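Local coordinates for Mgp-operon protein 3 (Mycoplasma pneumoniae M129, PDB 6TM0) that binds sialylated sugars, here caught holding N-acetylneuraminic acid, and probably helps the bacterium adhere to host cells, at residues N183-D188 with A217-K222; N211-K216 with G603-L608; W500-Q505 with G590-V595; A583-D588 with A616-V621. All coordinates share one frame; numbering follows the deposited sequence.

From the N terminus, contact 1 comes first. It joins residues 183-188, leading into helix 187-192, to residues 217-222, leading into strand 220-222, and closes a loop rich in helix. Residues 211-216 lie in that loop and reach forward to 603-608 in contact 2, so contacts 1 and 2 cross. The long span closed by contact 2 contains all of contact 3, where helices 503-513 and 591-595 meet. Contact 4 joins 583-588 to 616-621 and crosses both contact 3 and contact 2. Contact 2 touches contacts 1 and 4, and contact 4 also touches contact 3. Together the four tie the loops around the sialic acid to strand 220-222 and helices 187-192, 503-513 and 591-595.

Contact 1: residues N183-D188 with A217-K222; sequences NGVAQD and AVTGFK
Two isolated beta bridges, Asn183 with Phe221 and Ala186 with Val218, join the chain entering helix 187-192 to the chain entering strand 220-222. Gly184 N donates to Gly220 O at 2.7 Å. Near the helix start, Gln187 N donates to Ala217 O at 2.9 Å. Between these bonds, Val185 O accepts twice from one residue, Thr219. The backbone N of Thr219 approaches it at 2.9 Å, almost in line with the C=O bond. The hydroxyl comes from above the carbonyl plane, with Thr219 OG1 2.7 Å from Val185 O. A chi1 of 56° sets OG1 between the backbone N and carbonyl carbon of Thr219, and so turns the hydroxyl to this oxygen. Val185 N donates to Gln575 OE1, and Gln575 NE2 makes a weak bond with Thr219 OG1. The extended Gln187 side chain passes Ala217 CB and gives its NE2 to Pro604 O and Gly214 O, which links the bridges to the loops beside the sialic acid. Across the other end, the side chains of Asn183 and Val218 meet at about a right angle, with Asn183 OD1 3.7 Å from Val218 CG1.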
loop_
_atom_site.group_PDB
_atom_site.type_symbol
_atom_site.label_atom_id
_atom_site.label_comp_id
_atom_site.label_asym_id
_atom_site.label_seq_id
_atom_site.Cartn_x
_atom_site.Cartn_y
_atom_site.Cartn_z
ATOM N N ASN A 183 -9.098 21.740 5.051
ATOM C CA ASN A 183 -7.787 22.099 5.618
ATOM C C ASN A 183 -7.906 22.396 7.115
ATOM O O ASN A 183 -8.919 22.947 7.570
ATOM C CB ASN A 183 -7.210 23.350 4.934
ATOM C CG ASN A 183 -6.395 23.137 3.678
ATOM O OD1 ASN A 183 -5.535 22.248 3.574
ATOM N ND2 ASN A 183 -6.615 24.003 2.704
ATOM N N GLY A 184 -6.855 22.060 7.855
ATOM C CA GLY A 184 -6.764 22.337 9.279
ATOM C C GLY A 184 -6.451 23.797 9.535
ATOM O O GLY A 184 -6.445 24.615 8.610
ATOM N N VAL A 185 -6.169 24.137 10.787
ATOM C CA VAL A 185 -5.851 25.510 11.187
ATOM C C VAL A 185 -4.400 25.904 10.730
ATOM O O VAL A 185 -3.640 25.034 10.306
ATOM C CB VAL A 185 -6.144 25.696 12.714
ATOM C CG1 VAL A 185 -5.058 25.105 13.601
ATOM C CG2 VAL A 185 -6.424 27.148 13.073
ATOM N N ALA A 186 -4.060 27.207 10.730
ATOM C CA ALA A 186 -2.719 27.686 10.368
ATOM C C ALA A 186 -1.806 27.600 11.628
ATOM O O ALA A 186 -2.336 27.607 12.747
ATOM C CB ALA A 186 -2.801 29.111 9.853
ATOM N N GLN A 187 -0.461 27.507 11.467
ATOM C CA GLN A 187 0.410 27.353 12.638
ATOM C C GLN A 187 0.631 28.659 13.455
ATOM O O GLN A 187 1.043 28.577 14.622
ATOM C CB GLN A 187 1.739 26.657 12.308
ATOM C CG GLN A 187 2.771 27.461 11.535
ATOM C CD GLN A 187 4.074 26.694 11.400
ATOM O OE1 GLN A 187 4.499 25.924 12.291
ATOM N NE2 GLN A 187 4.744 26.888 10.272
ATOM N N ASP A 188 0.318 29.839 12.880
ATOM C CA ASP A 188 0.446 31.091 13.616
ATOM C C ASP A 188 -0.712 31.239 14.615
ATOM O O ASP A 188 -0.551 31.872 15.666
ATOM C CB ASP A 188 0.611 32.302 12.680
ATOM C CG ASP A 188 -0.448 32.564 11.615
ATOM O OD1 ASP A 188 -1.193 31.620 11.258
ATOM O OD2 ASP A 188 -0.525 33.712 11.135
ATOM N N ALA A 217 0.963 28.349 7.256
ATOM C CA ALA A 217 1.147 26.933 6.941
ATOM C C ALA A 217 0.098 26.086 7.673
ATOM O O ALA A 217 -0.109 26.244 8.879
ATOM C CB ALA A 217 2.558 26.485 7.298
ATOM N N VAL A 218 -0.590 25.219 6.910
ATOM C CA VAL A 218 -1.644 24.327 7.394
ATOM C C VAL A 218 -1.062 23.253 8.312
ATOM O O VAL A 218 -0.041 22.647 8.002
ATOM C CB VAL A 218 -2.511 23.743 6.247
ATOM C CG1 VAL A 218 -3.849 23.238 6.769
ATOM C CG2 VAL A 218 -2.739 24.776 5.147
ATOM N N THR A 219 -1.695 23.079 9.471
ATOM C CA THR A 219 -1.311 22.141 10.524
ATOM C C THR A 219 -1.797 20.717 10.198
ATOM O O THR A 219 -1.143 19.741 10.587
ATOM C CB THR A 219 -1.811 22.644 11.895
ATOM O OG1 THR A 219 -3.224 22.848 11.829
ATOM C CG2 THR A 219 -1.115 23.927 12.358
ATOM N N GLY A 220 -2.925 20.617 9.487
ATOM C CA GLY A 220 -3.500 19.343 9.064
ATOM C C GLY A 220 -4.783 19.480 8.270
ATOM O O GLY A 220 -4.863 20.288 7.343
ATOM N N PHE A 221 -5.781 18.658 8.615
ATOM C CA PHE A 221 -7.111 18.641 8.006
ATOM C C PHE A 221 -8.152 18.251 9.057
ATOM O O PHE A 221 -7.831 17.540 10.007
ATOM C CB PHE A 221 -7.165 17.706 6.765
ATOM C CG PHE A 221 -6.919 16.237 7.029
ATOM C CD1 PHE A 221 -5.624 15.728 7.079
ATOM C CD2 PHE A 221 -7.984 15.358 7.208
ATOM C CE1 PHE A 221 -5.398 14.371 7.324
ATOM C CE2 PHE A 221 -7.756 13.999 7.442
ATOM C CZ PHE A 221 -6.466 13.517 7.502
ATOM N N LYS A 222 -9.391 18.713 8.892
ATOM C CA LYS A 222 -10.488 18.413 9.818
ATOM C C LYS A 222 -10.978 16.954 9.669
ATOM O O LYS A 222 -11.008 16.402 8.551
ATOM C CB LYS A 222 -11.656 19.410 9.636
ATOM C CG LYS A 222 -11.293 20.869 9.905
ATOM C CD LYS A 222 -12.482 21.635 10.455
ATOM C CE LYS A 222 -12.065 22.988 10.972
ATOM N NZ LYS A 222 -13.080 24.037 10.691
#

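Contact 2: residues N211-K216 with G603-L608; sequences NNPGPK and GPINGL. With SIA (N-acetyl-alpha-neuraminic acid), chain C.
The sialic acid pocket is built here from two loops, which meet where Asn212 and Pro213 lie against Ile605. Ile605 CG1, anti to its own backbone N (chi1 -158°), reaches across to Pro213 CD at 3.9 Å. The amide of Asn212 lies beside the same branch, with ND2 3.6 Å from Ile605 CG1. That ND2 is bonded outside the two loops, to Gln635 O. Asn212 OD1 accepts from Gly214 N at 3.2 Å and forms an Asx turn. The turn shapes the backbone just where it meets the sugar. Pro213 O takes two hydroxyls of the sialic acid glycerol tail: O9 at 2.7 Å and O7 at 3.1 Å. Lys216 N donates to the acetamido oxygen O10 at 2.9 Å. From the facing loop, Leu608 O receives a weak bond from N5 at 3.2 Å. The acetamido methyl C11 lies near Gly607 CA, and Thr610 OG1 adds a further bond to the sugar. Within the two loops every bond to the ligand comes from backbone. Recognition by these two loops therefore probably depends largely on their backbone shape, consistent with an adhesin that reads terminal sialic acid.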
loop_
_atom_site.group_PDB
_atom_site.type_symbol
_atom_site.label_atom_id
_atom_site.label_comp_id
_atom_site.label_asym_id
_atom_site.label_seq_id
_atom_site.Cartn_x
_atom_site.Cartn_y
_atom_site.Cartn_z
ATOM N N ASN A 211 13.475 31.954 11.638
ATOM C CA ASN A 211 13.651 32.016 10.187
ATOM C C ASN A 211 12.551 31.242 9.401
ATOM O O ASN A 211 12.670 31.068 8.182
ATOM C CB ASN A 211 15.078 31.577 9.784
ATOM C CG ASN A 211 16.170 32.480 10.310
ATOM O OD1 ASN A 211 16.191 33.687 10.062
ATOM N ND2 ASN A 211 17.113 31.917 11.042
ATOM N N ASN A 212 11.463 30.826 10.085
ATOM C CA ASN A 212 10.356 30.121 9.434
ATOM C C ASN A 212 9.503 31.136 8.640
ATOM O O ASN A 212 8.947 32.067 9.231
ATOM C CB ASN A 212 9.530 29.346 10.451
ATOM C CG ASN A 212 8.518 28.430 9.838
ATOM O OD1 ASN A 212 7.507 28.864 9.280
ATOM N ND2 ASN A 212 8.760 27.138 9.953
ATOM N N PRO A 213 9.435 30.995 7.297
ATOM C CA PRO A 213 8.700 31.984 6.488
ATOM C C PRO A 213 7.218 31.698 6.216
ATOM O O PRO A 213 6.582 32.446 5.466
ATOM C CB PRO A 213 9.502 32.018 5.179
ATOM C CG PRO A 213 10.273 30.710 5.139
ATOM C CD PRO A 213 10.076 29.981 6.434
ATOM N N GLY A 214 6.677 30.636 6.807
ATOM C CA GLY A 214 5.294 30.258 6.564
ATOM C C GLY A 214 4.338 30.323 7.738
ATOM O O GLY A 214 3.895 29.266 8.184
ATOM N N PRO A 215 3.913 31.521 8.227
ATOM C CA PRO A 215 2.934 31.550 9.336
ATOM C C PRO A 215 1.592 30.930 8.971
ATOM O O PRO A 215 0.981 30.296 9.827
ATOM C CB PRO A 215 2.769 33.039 9.650
ATOM C CG PRO A 215 3.300 33.770 8.485
ATOM C CD PRO A 215 4.305 32.886 7.814
ATOM N N LYS A 216 1.172 31.059 7.685
ATOM C CA LYS A 216 -0.098 30.555 7.150
ATOM C C LYS A 216 -0.030 29.091 6.724
ATOM O O LYS A 216 -0.875 28.630 5.942
ATOM C CB LYS A 216 -0.606 31.458 6.000
ATOM C CG LYS A 216 -0.859 32.917 6.386
ATOM C CD LYS A 216 -2.124 33.064 7.227
ATOM C CE LYS A 216 -1.983 34.082 8.330
ATOM N NZ LYS A 216 -2.810 33.718 9.511
ATOM N N GLY A 603 7.871 20.422 11.628
ATOM C CA GLY A 603 6.547 21.035 11.624
ATOM C C GLY A 603 6.213 21.717 10.315
ATOM O O GLY A 603 7.065 21.769 9.425
ATOM N N PRO A 604 4.989 22.281 10.172
ATOM C CA PRO A 604 4.621 22.950 8.900
ATOM C C PRO A 604 5.570 24.081 8.453
ATOM O O PRO A 604 6.223 24.703 9.300
ATOM C CB PRO A 604 3.192 23.460 9.163
ATOM C CG PRO A 604 2.679 22.650 10.297
ATOM C CD PRO A 604 3.866 22.290 11.135
ATOM N N ILE A 605 5.660 24.327 7.124
ATOM C CA ILE A 605 6.512 25.361 6.510
ATOM C C ILE A 605 6.043 25.722 5.080
ATOM O O ILE A 605 6.279 26.844 4.624
ATOM C CB ILE A 605 8.038 24.978 6.554
ATOM C CG1 ILE A 605 8.950 26.234 6.428
ATOM C CG2 ILE A 605 8.400 23.880 5.517
ATOM C CD1 ILE A 605 10.443 26.034 6.806
ATOM N N ASN A 606 5.432 24.758 4.369
ATOM C CA ASN A 606 4.995 24.960 2.996
ATOM C C ASN A 606 3.566 25.454 2.883
ATOM O O ASN A 606 2.722 25.159 3.732
ATOM C CB ASN A 606 5.233 23.719 2.162
ATOM C CG ASN A 606 6.696 23.369 2.017
ATOM O OD1 ASN A 606 7.568 24.237 1.902
ATOM N ND2 ASN A 606 7.005 22.080 2.002
ATOM N N GLY A 607 3.349 26.268 1.858
ATOM C CA GLY A 607 2.086 26.908 1.505
ATOM C C GLY A 607 2.267 27.749 0.261
ATOM O O GLY A 607 3.287 27.617 -0.422
ATOM N N LEU A 608 1.300 28.630 -0.045
ATOM C CA LEU A 608 1.401 29.511 -1.218
ATOM C C LEU A 608 2.337 30.688 -0.944
ATOM O O LEU A 608 2.058 31.504 -0.063
ATOM C CB LEU A 608 0.016 30.009 -1.678
ATOM C CG LEU A 608 -0.007 30.956 -2.875
ATOM C CD1 LEU A 608 -0.491 30.254 -4.106
ATOM C CD2 LEU A 608 -0.882 32.157 -2.597
HETATM C C1 SIA C . 2.324 35.133 -0.165
HETATM C C2 SIA C . 2.019 35.660 1.254
HETATM C C3 SIA C . 0.834 35.010 1.944
HETATM C C4 SIA C . 1.136 33.555 2.313
HETATM C C5 SIA C . 2.487 33.363 2.995
HETATM C C6 SIA C . 3.601 34.175 2.325
HETATM C C7 SIA C . 4.910 34.229 3.113
HETATM C C8 SIA C . 6.004 35.139 2.551
HETATM C C9 SIA C . 7.392 34.762 3.036
HETATM C C10 SIA C . 2.731 31.190 4.118
HETATM C C11 SIA C . 2.852 29.712 3.899
HETATM N N5 SIA C . 2.819 31.947 3.025
HETATM O O1A SIA C . 3.438 35.173 -0.666
HETATM O O1B SIA C . 1.292 34.647 -0.808
HETATM O O4 SIA C . 0.085 32.988 3.096
HETATM O O6 SIA C . 3.193 35.529 2.046
HETATM O O7 SIA C . 4.646 34.628 4.452
HETATM O O8 SIA C . 6.007 35.162 1.122
HETATM O O9 SIA C . 7.471 34.808 4.452
HETATM O O10 SIA C . 2.548 31.672 5.232
#

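Contact 3: residues W500-Q505 with G590-V595; sequences WGTDKQ and GYKALV
Gln505 lays its side chain against Val595, where the first turn of helix 503-513 faces the short helix 591-595. Its CB points toward that helix. CG follows, anti to the carbonyl carbon of Gln505 (chi1 -70°), and comes 3.9 Å from Val595 CB. The chain stays extended, which brings the amide carbon in: Gln505 CD is 3.6 Å from Val595 CB. The amide then straddles the valine branches. Gln505 OE1 meets Val595 CG1 at 3.6 Å, while Gln505 NE2 lies 3.7 Å from Val595 CG2. This NE2 also turns back to its own segment and donates to Thr502 OG1 at 2.8 Å. The bond is nearly straight, at 165°, and lies in the amide plane. It fixes the rotation of the amide and also engages the side chain of Thr502, the N-cap residue of helix 503-513. Beside this, the side chains of Thr502 and Lys592 run alongside each other, pointing opposite ways, with Thr502 CG2 4.0 Å from Lys592 CE.

Around this small interface, Lys504 NZ forms a salt bridge with Glu596, just beyond the end of helix 591-595. The backbone of the same helix bonds to Asn828 and Lys827. Both helices border the mixed sheet: Trp500, just before helix 503-513, packs on Leu693 and Val695 of strand 693-699, and the ring of Tyr591 meets that of His731 of strand 723-732.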
loop_
_atom_site.group_PDB
_atom_site.type_symbol
_atom_site.label_atom_id
_atom_site.label_comp_id
_atom_site.label_asym_id
_atom_site.label_seq_id
_atom_site.Cartn_x
_atom_site.Cartn_y
_atom_site.Cartn_z
ATOM N N TRP A 500 15.448 4.266 5.811
ATOM C CA TRP A 500 14.771 5.078 4.795
ATOM C C TRP A 500 15.780 5.772 3.849
ATOM O O TRP A 500 15.407 6.650 3.078
ATOM C CB TRP A 500 13.757 6.046 5.447
ATOM C CG TRP A 500 12.643 5.334 6.168
ATOM C CD1 TRP A 500 12.754 4.572 7.294
ATOM C CD2 TRP A 500 11.255 5.310 5.806
ATOM N NE1 TRP A 500 11.530 4.050 7.640
ATOM C CE2 TRP A 500 10.588 4.496 6.751
ATOM C CE3 TRP A 500 10.501 5.911 4.784
ATOM C CZ2 TRP A 500 9.209 4.243 6.684
ATOM C CZ3 TRP A 500 9.132 5.669 4.732
ATOM C CH2 TRP A 500 8.504 4.834 5.666
ATOM N N GLY A 501 17.020 5.290 3.863
ATOM C CA GLY A 501 18.103 5.799 3.035
ATOM C C GLY A 501 19.070 6.627 3.857
ATOM O O GLY A 501 20.285 6.395 3.811
ATOM N N THR A 502 18.520 7.617 4.610
ATOM C CA THR A 502 19.244 8.498 5.539
ATOM C C THR A 502 18.422 8.724 6.814
ATOM O O THR A 502 17.197 8.535 6.812
ATOM C CB THR A 502 19.648 9.833 4.891
ATOM O OG1 THR A 502 18.480 10.555 4.506
ATOM C CG2 THR A 502 20.627 9.665 3.719
ATOM N N ASP A 503 19.106 9.138 7.904
ATOM C CA ASP A 503 18.492 9.419 9.211
ATOM C C ASP A 503 17.384 10.464 9.079
ATOM O O ASP A 503 16.334 10.331 9.720
ATOM C CB ASP A 503 19.551 9.905 10.233
ATOM C CG ASP A 503 20.554 8.857 10.696
ATOM O OD1 ASP A 503 20.119 7.816 11.254
ATOM O OD2 ASP A 503 21.774 9.090 10.531
ATOM N N LYS A 504 17.621 11.493 8.229
ATOM C CA LYS A 504 16.693 12.598 8.023
ATOM C C LYS A 504 15.409 12.112 7.396
ATOM O O LYS A 504 14.332 12.505 7.837
ATOM C CB LYS A 504 17.345 13.730 7.213
ATOM C CG LYS A 504 17.309 15.117 7.894
ATOM C CD LYS A 504 18.373 15.327 9.010
ATOM C CE LYS A 504 19.766 15.685 8.516
ATOM N NZ LYS A 504 20.488 14.530 7.906
ATOM N N GLN A 505 15.525 11.176 6.442
ATOM C CA GLN A 505 14.380 10.580 5.749
ATOM C C GLN A 505 13.551 9.772 6.703
ATOM O O GLN A 505 12.324 9.797 6.577
ATOM C CB GLN A 505 14.816 9.745 4.548
ATOM C CG GLN A 505 15.353 10.589 3.396
ATOM C CD GLN A 505 15.856 9.721 2.291
ATOM O OE1 GLN A 505 15.117 9.394 1.366
ATOM N NE2 GLN A 505 17.115 9.317 2.373
ATOM N N GLY A 590 21.707 17.900 -6.049
ATOM C CA GLY A 590 22.037 16.482 -5.952
ATOM C C GLY A 590 21.065 15.723 -5.088
ATOM O O GLY A 590 20.482 16.313 -4.174
ATOM N N TYR A 591 20.907 14.402 -5.357
ATOM C CA TYR A 591 19.975 13.532 -4.636
ATOM C C TYR A 591 20.167 13.556 -3.112
ATOM O O TYR A 591 19.203 13.875 -2.422
ATOM C CB TYR A 591 19.951 12.085 -5.168
ATOM C CG TYR A 591 18.826 11.259 -4.562
ATOM C CD1 TYR A 591 17.537 11.302 -5.091
ATOM C CD2 TYR A 591 19.041 10.470 -3.433
ATOM C CE1 TYR A 591 16.492 10.565 -4.523
ATOM C CE2 TYR A 591 18.000 9.746 -2.846
ATOM C CZ TYR A 591 16.729 9.789 -3.399
ATOM O OH TYR A 591 15.700 9.085 -2.815
ATOM N N LYS A 592 21.370 13.227 -2.582
ATOM C CA LYS A 592 21.587 13.212 -1.123
ATOM C C LYS A 592 21.197 14.539 -0.517
ATOM O O LYS A 592 20.346 14.574 0.382
ATOM C CB LYS A 592 23.027 12.814 -0.737
ATOM C CG LYS A 592 23.134 11.554 0.154
ATOM C CD LYS A 592 22.751 10.191 -0.550
ATOM C CE LYS A 592 22.719 8.993 0.398
ATOM N NZ LYS A 592 21.782 7.910 -0.037
ATOM N N ALA A 593 21.727 15.631 -1.111
ATOM C CA ALA A 593 21.493 17.020 -0.748
ATOM C C ALA A 593 19.997 17.366 -0.709
ATOM O O ALA A 593 19.560 18.105 0.182
ATOM C CB ALA A 593 22.213 17.916 -1.734
ATOM N N LEU A 594 19.210 16.785 -1.640
ATOM C CA LEU A 594 17.767 17.010 -1.750
ATOM C C LEU A 594 16.919 16.264 -0.717
ATOM O O LEU A 594 16.011 16.879 -0.167
ATOM C CB LEU A 594 17.260 16.710 -3.173
ATOM C CG LEU A 594 17.400 17.844 -4.163
ATOM C CD1 LEU A 594 17.559 17.318 -5.525
ATOM C CD2 LEU A 594 16.203 18.748 -4.136
ATOM N N VAL A 595 17.174 14.963 -0.476
ATOM C CA VAL A 595 16.385 14.155 0.476
ATOM C C VAL A 595 16.639 14.539 1.959
ATOM O O VAL A 595 15.769 14.316 2.809
ATOM C CB VAL A 595 16.494 12.609 0.275
ATOM C CG1 VAL A 595 15.665 12.147 -0.906
ATOM C CG2 VAL A 595 17.940 12.118 0.165
#

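Contact 4: residues A583-D588 with A616-V621; sequences AGLDSD and AYVTPV
Leu585 and Asp586, the two central residues of a type I turn from Gly584 to Ser587, both direct their CB toward residues 616-621 but end in different places. Leu585 takes the apolar side. Its CD1 lies 3.9 Å from Ala616 CB and 4.3 Å from Pro620 CB, while Leu585 CG is 4.2 Å from Val618 CG1. The leucine therefore reaches over the Thr619 backbone, with an alanine, a valine and a proline about it. With chi1 at 171°, Val618 swings CG1 away from its own amide nitrogen and onto the backbone of Gly584. Asp586 leaves at roughly a right angle to Leu585 and lies over the peptide between Pro620 and Val621, where Asp586 OD2 is 3.4 Å from Val621 CA. The carboxylate finds its strongest partner just beyond, since OD2 accepts from Ser622 N. Between these two side chains runs one backbone bond, from Leu585 N to Thr619 O at 2.9 Å, almost straight at 178°. The turn is held from within as well: Ser587 N and Ser587 OG both donate to Gly584 O, from the same face of its carbonyl.

Along the chain the turn falls between strand 575-577 and helix 591-595, and Ser587 packs on Leu594 of that helix. The partner loop leads on toward strand 650-654. Asn606 OD1 accepts from Thr619 N, and Thr619 touches Pro213, so this loop backs the sialic acid site.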
loop_
_atom_site.group_PDB
_atom_site.type_symbol
_atom_site.label_atom_id
_atom_site.label_comp_id
_atom_site.label_asym_id
_atom_site.label_seq_id
_atom_site.Cartn_x
_atom_site.Cartn_y
_atom_site.Cartn_z
ATOM N N ALA A 583 11.276 19.421 -0.170
ATOM C CA ALA A 583 12.557 20.116 0.041
ATOM C C ALA A 583 12.464 21.569 -0.435
ATOM O O ALA A 583 11.821 21.827 -1.455
ATOM C CB ALA A 583 13.671 19.381 -0.695
ATOM N N GLY A 584 13.070 22.494 0.312
ATOM C CA GLY A 584 13.061 23.925 0.008
ATOM C C GLY A 584 13.491 24.273 -1.402
ATOM O O GLY A 584 14.212 23.505 -2.043
ATOM N N LEU A 585 13.026 25.416 -1.918
ATOM C CA LEU A 585 13.390 25.859 -3.265
ATOM C C LEU A 585 14.898 26.111 -3.350
ATOM O O LEU A 585 15.525 25.814 -4.379
ATOM C CB LEU A 585 12.600 27.120 -3.668
ATOM C CG LEU A 585 11.142 26.903 -4.109
ATOM C CD1 LEU A 585 10.412 28.215 -4.226
ATOM C CD2 LEU A 585 11.060 26.178 -5.439
ATOM N N ASP A 586 15.475 26.584 -2.222
ATOM C CA ASP A 586 16.885 26.915 -2.035
ATOM C C ASP A 586 17.766 25.711 -1.679
ATOM O O ASP A 586 18.931 25.903 -1.341
ATOM C CB ASP A 586 17.047 28.059 -1.002
ATOM C CG ASP A 586 16.485 27.814 0.398
ATOM O OD1 ASP A 586 15.435 27.140 0.515
ATOM O OD2 ASP A 586 17.070 28.332 1.369
ATOM N N SER A 587 17.244 24.481 -1.803
ATOM C CA SER A 587 18.002 23.258 -1.519
ATOM C C SER A 587 19.277 23.154 -2.349
ATOM O O SER A 587 19.289 23.583 -3.510
ATOM C CB SER A 587 17.156 22.026 -1.817
ATOM O OG SER A 587 16.055 21.941 -0.936
ATOM N N ASP A 588 20.329 22.535 -1.769
ATOM C CA ASP A 588 21.583 22.260 -2.470
ATOM C C ASP A 588 21.341 21.161 -3.516
ATOM O O ASP A 588 20.444 20.326 -3.340
ATOM C CB ASP A 588 22.697 21.871 -1.491
ATOM C CG ASP A 588 23.529 23.062 -1.054
ATOM O OD1 ASP A 588 23.043 23.849 -0.217
ATOM O OD2 ASP A 588 24.668 23.207 -1.554
ATOM N N ALA A 616 4.430 29.692 -5.768
ATOM C CA ALA A 616 5.204 28.516 -5.365
ATOM C C ALA A 616 4.598 27.885 -4.111
ATOM O O ALA A 616 4.388 28.593 -3.124
ATOM C CB ALA A 616 6.650 28.912 -5.103
ATOM N N TYR A 617 4.308 26.561 -4.138
ATOM C CA TYR A 617 3.726 25.881 -2.976
ATOM C C TYR A 617 4.785 25.303 -1.996
ATOM O O TYR A 617 4.434 24.522 -1.121
ATOM C CB TYR A 617 2.696 24.811 -3.399
ATOM C CG TYR A 617 1.431 25.368 -4.020
ATOM C CD1 TYR A 617 0.461 25.992 -3.237
ATOM C CD2 TYR A 617 1.178 25.224 -5.381
ATOM C CE1 TYR A 617 -0.709 26.506 -3.804
ATOM C CE2 TYR A 617 0.016 25.737 -5.962
ATOM C CZ TYR A 617 -0.926 26.380 -5.172
ATOM O OH TYR A 617 -2.072 26.872 -5.765
ATOM N N VAL A 618 6.060 25.704 -2.130
ATOM C CA VAL A 618 7.203 25.244 -1.320
ATOM C C VAL A 618 7.919 26.472 -0.753
ATOM O O VAL A 618 7.846 27.551 -1.356
ATOM C CB VAL A 618 8.162 24.359 -2.172
ATOM C CG1 VAL A 618 9.468 24.046 -1.456
ATOM C CG2 VAL A 618 7.482 23.077 -2.590
ATOM N N THR A 619 8.638 26.299 0.381
ATOM C CA THR A 619 9.372 27.366 1.067
ATOM C C THR A 619 10.577 27.888 0.225
ATOM O O THR A 619 11.299 27.081 -0.370
ATOM C CB THR A 619 9.754 26.932 2.502
ATOM O OG1 THR A 619 10.286 28.049 3.201
ATOM C CG2 THR A 619 10.745 25.772 2.545
ATOM N N PRO A 620 10.803 29.225 0.146
ATOM C CA PRO A 620 11.946 29.725 -0.637
ATOM C C PRO A 620 13.204 29.862 0.224
ATOM O O PRO A 620 14.263 30.242 -0.276
ATOM C CB PRO A 620 11.446 31.077 -1.151
ATOM C CG PRO A 620 10.321 31.465 -0.203
ATOM C CD PRO A 620 10.059 30.345 0.755
ATOM N N VAL A 621 13.070 29.587 1.528
ATOM C CA VAL A 621 14.141 29.641 2.510
ATOM C C VAL A 621 14.044 28.351 3.308
ATOM O O VAL A 621 12.984 28.046 3.862
ATOM C CB VAL A 621 14.079 30.894 3.441
ATOM C CG1 VAL A 621 15.306 30.975 4.344
ATOM C CG2 VAL A 621 13.933 32.187 2.645
#